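Local coordinates for protein putative uronate isomerase (Thermotoga maritima, PDB 4NAR) that probably acts as an isomerase of the lactate racemase type, though its true activity and substrate are not established, at residues A[137-142]-A[208-213]. Residues are numbered along the deposited sequence; the frame is centred on the assembly and turned at random.
Sequences LLFEDF and EMIFEK
L138 and F139 lie against I210 and K213 near the end of helix 198-213, with the CA atoms of F139 and K213 7.0 Å apart. L138 is in a short 3-10 segment, and E140 N bonds back to L137 O at 3.2 Å. No hydrogen bond crosses between the segments, and about 162 Å² of surface is buried in all.

F139 is the main link. Its CG stands anti to the carbonyl carbon (chi1 -46°), which sends the ring out to the helix. The CE1 corner makes the closest approach, 3.7 Å to K213 CB, and comes at it obliquely. The same CE1 is 3.8 Å from I210 O, which lies at the ring edge and in its plane. That oxygen already accepts the backbone N-H of K213 (2.9 Å). L138 CB sits over the centre of one ring face, 3.8 Å above the plane, so L138 backs the ring from within its own segment. Beside it, L138 CD1 meets I210 CG2 at 4.0 Å. The CZ corner of F139 is a looser neighbour of the same methyl, at 4.3 Å. Of the K213 side chain only CB takes part, with its backbone carbonyl close to F139 CD1; the bent chain leads the amine away. An alanine in place of F139 would probably open a gap beside K213 CB and leave L138 as the one side chain of 137-142 still touching 208-213.

This is plain apolar packing between the loop joining strands 130-135 and 144-150 and the last turns of the helix. Strand 144-150 belongs to the mixed sheet. F139 also touches V134, A108, V110 and I214, while I210 packs on I132, V134 and V110. Strands 130-135 and 107-113 thus give both residues a shared apolar floor.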
loop_
_atom_site.group_PDB
_atom_site.type_symbol
_atom_site.label_atom_id
_atom_site.label_comp_id
_atom_site.label_asym_id
_atom_site.label_seq_id
_atom_site.Cartn_x
_atom_site.Cartn_y
_atom_site.Cartn_z
ATOM N N LEU A 137 -7.603 1.911 19.324
ATOM C CA LEU A 137 -8.790 1.070 19.135
ATOM C C LEU A 137 -8.502 -0.426 19.210
ATOM O O LEU A 137 -9.321 -1.185 19.731
ATOM C CB LEU A 137 -9.517 1.385 17.828
ATOM C CG LEU A 137 -10.613 2.456 17.869
ATOM C CD1 LEU A 137 -10.985 2.828 16.437
ATOM C CD2 LEU A 137 -11.850 1.960 18.624
ATOM N N LEU A 138 -7.342 -0.850 18.705
ATOM C CA LEU A 138 -6.942 -2.256 18.805
ATOM C C LEU A 138 -7.037 -2.851 20.203
ATOM O O LEU A 138 -7.164 -4.070 20.335
ATOM C CB LEU A 138 -5.519 -2.464 18.296
ATOM C CG LEU A 138 -5.418 -2.378 16.778
ATOM C CD1 LEU A 138 -4.029 -2.831 16.350
ATOM C CD2 LEU A 138 -6.528 -3.198 16.108
ATOM N N PHE A 139 -6.981 -2.008 21.238
ATOM C CA PHE A 139 -6.872 -2.508 22.612
ATOM C C PHE A 139 -8.075 -2.225 23.495
ATOM O O PHE A 139 -8.014 -2.427 24.707
ATOM C CB PHE A 139 -5.580 -1.999 23.258
ATOM C CG PHE A 139 -4.393 -2.151 22.355
ATOM C CD1 PHE A 139 -3.866 -3.418 22.085
ATOM C CD2 PHE A 139 -3.848 -1.046 21.718
ATOM C CE1 PHE A 139 -2.790 -3.572 21.216
ATOM C CE2 PHE A 139 -2.771 -1.190 20.843
ATOM C CZ PHE A 139 -2.240 -2.460 20.587
ATOM N N GLU A 140 -9.160 -1.762 22.886
ATOM C CA GLU A 140 -10.415 -1.550 23.610
ATOM C C GLU A 140 -11.167 -2.870 23.809
ATOM O O GLU A 140 -10.707 -3.919 23.351
ATOM C CB GLU A 140 -11.279 -0.524 22.886
ATOM C CG GLU A 140 -10.436 0.568 22.269
ATOM C CD GLU A 140 -11.022 1.942 22.461
ATOM O OE1 GLU A 140 -12.269 2.042 22.565
ATOM O OE2 GLU A 140 -10.231 2.917 22.513
ATOM N N ASP A 141 -12.307 -2.819 24.495
ATOM C CA ASP A 141 -13.050 -4.041 24.820
ATOM C C ASP A 141 -13.781 -4.670 23.623
ATOM O O ASP A 141 -15.013 -4.754 23.614
ATOM C CB ASP A 141 -14.034 -3.785 25.978
ATOM C CG ASP A 141 -14.986 -2.604 25.705
ATOM O OD1 ASP A 141 -14.856 -1.944 24.645
ATOM O OD2 ASP A 141 -15.866 -2.327 26.562
ATOM N N PHE A 142 -13.042 -5.126 22.616
ATOM C CA PHE A 142 -13.688 -5.813 21.495
ATOM C C PHE A 142 -13.703 -7.321 21.689
ATOM O O PHE A 142 -12.780 -7.893 22.265
ATOM C CB PHE A 142 -13.054 -5.443 20.146
ATOM C CG PHE A 142 -13.354 -4.036 19.710
ATOM C CD1 PHE A 142 -14.651 -3.671 19.340
ATOM C CD2 PHE A 142 -12.348 -3.068 19.695
ATOM C CE1 PHE A 142 -14.948 -2.359 18.959
ATOM C CE2 PHE A 142 -12.629 -1.741 19.309
ATOM C CZ PHE A 142 -13.931 -1.387 18.941
ATOM N N GLU A 208 4.213 -8.783 16.373
ATOM C CA GLU A 208 4.235 -9.744 17.465
ATOM C C GLU A 208 3.865 -9.063 18.781
ATOM O O GLU A 208 3.004 -9.540 19.524
ATOM C CB GLU A 208 5.621 -10.345 17.593
ATOM C CG GLU A 208 5.739 -11.719 16.983
ATOM C CD GLU A 208 7.000 -12.432 17.438
ATOM O OE1 GLU A 208 8.111 -12.048 16.986
ATOM O OE2 GLU A 208 6.872 -13.369 18.264
HETATM N N MSE A 209 4.514 -7.935 19.055
HETATM C CA MSE A 209 4.268 -7.198 20.293
HETATM C C MSE A 209 2.840 -6.637 20.336
HETATM O O MSE A 209 2.238 -6.496 21.408
HETATM C CB MSE A 209 5.290 -6.072 20.445
HETATM C CG MSE A 209 6.558 -6.467 21.194
HETATM SE SE MSE A 209 7.868 -5.022 21.056
HETATM C CE MSE A 209 8.357 -5.300 19.190
ATOM N N ILE A 210 2.312 -6.318 19.157
ATOM C CA ILE A 210 0.952 -5.813 19.033
ATOM C C ILE A 210 -0.056 -6.910 19.360
ATOM O O ILE A 210 -0.920 -6.722 20.225
ATOM C CB ILE A 210 0.699 -5.239 17.609
ATOM C CG1 ILE A 210 1.583 -4.008 17.379
ATOM C CG2 ILE A 210 -0.787 -4.917 17.378
ATOM C CD1 ILE A 210 1.467 -3.412 15.996
ATOM N N PHE A 211 0.047 -8.056 18.685
ATOM C CA PHE A 211 -0.946 -9.114 18.883
ATOM C C PHE A 211 -0.941 -9.716 20.280
ATOM O O PHE A 211 -1.957 -10.248 20.752
ATOM C CB PHE A 211 -0.837 -10.184 17.811
ATOM C CG PHE A 211 -1.487 -9.783 16.529
ATOM C CD1 PHE A 211 -2.718 -10.307 16.171
ATOM C CD2 PHE A 211 -0.886 -8.833 15.704
ATOM C CE1 PHE A 211 -3.331 -9.912 14.980
ATOM C CE2 PHE A 211 -1.481 -8.426 14.542
ATOM C CZ PHE A 211 -2.706 -8.961 14.167
ATOM N N GLU A 212 0.205 -9.608 20.937
ATOM C CA GLU A 212 0.323 -9.958 22.342
ATOM C C GLU A 212 -0.644 -9.136 23.203
ATOM O O GLU A 212 -1.304 -9.676 24.091
ATOM C CB GLU A 212 1.750 -9.702 22.807
ATOM C CG GLU A 212 2.452 -10.926 23.373
ATOM C CD GLU A 212 3.402 -10.558 24.498
ATOM O OE1 GLU A 212 4.082 -9.506 24.389
ATOM O OE2 GLU A 212 3.444 -11.299 25.502
ATOM N N LYS A 213 -0.728 -7.830 22.948
ATOM C CA LYS A 213 -1.548 -6.960 23.791
ATOM C C LYS A 213 -3.046 -6.943 23.416
ATOM O O LYS A 213 -3.887 -6.535 24.223
ATOM C CB LYS A 213 -0.968 -5.543 23.832
ATOM C CG LYS A 213 0.367 -5.446 24.582
ATOM C CD LYS A 213 0.214 -5.877 26.049
ATOM C CE LYS A 213 1.242 -6.961 26.427
ATOM N NZ LYS A 213 0.707 -7.919 27.452
#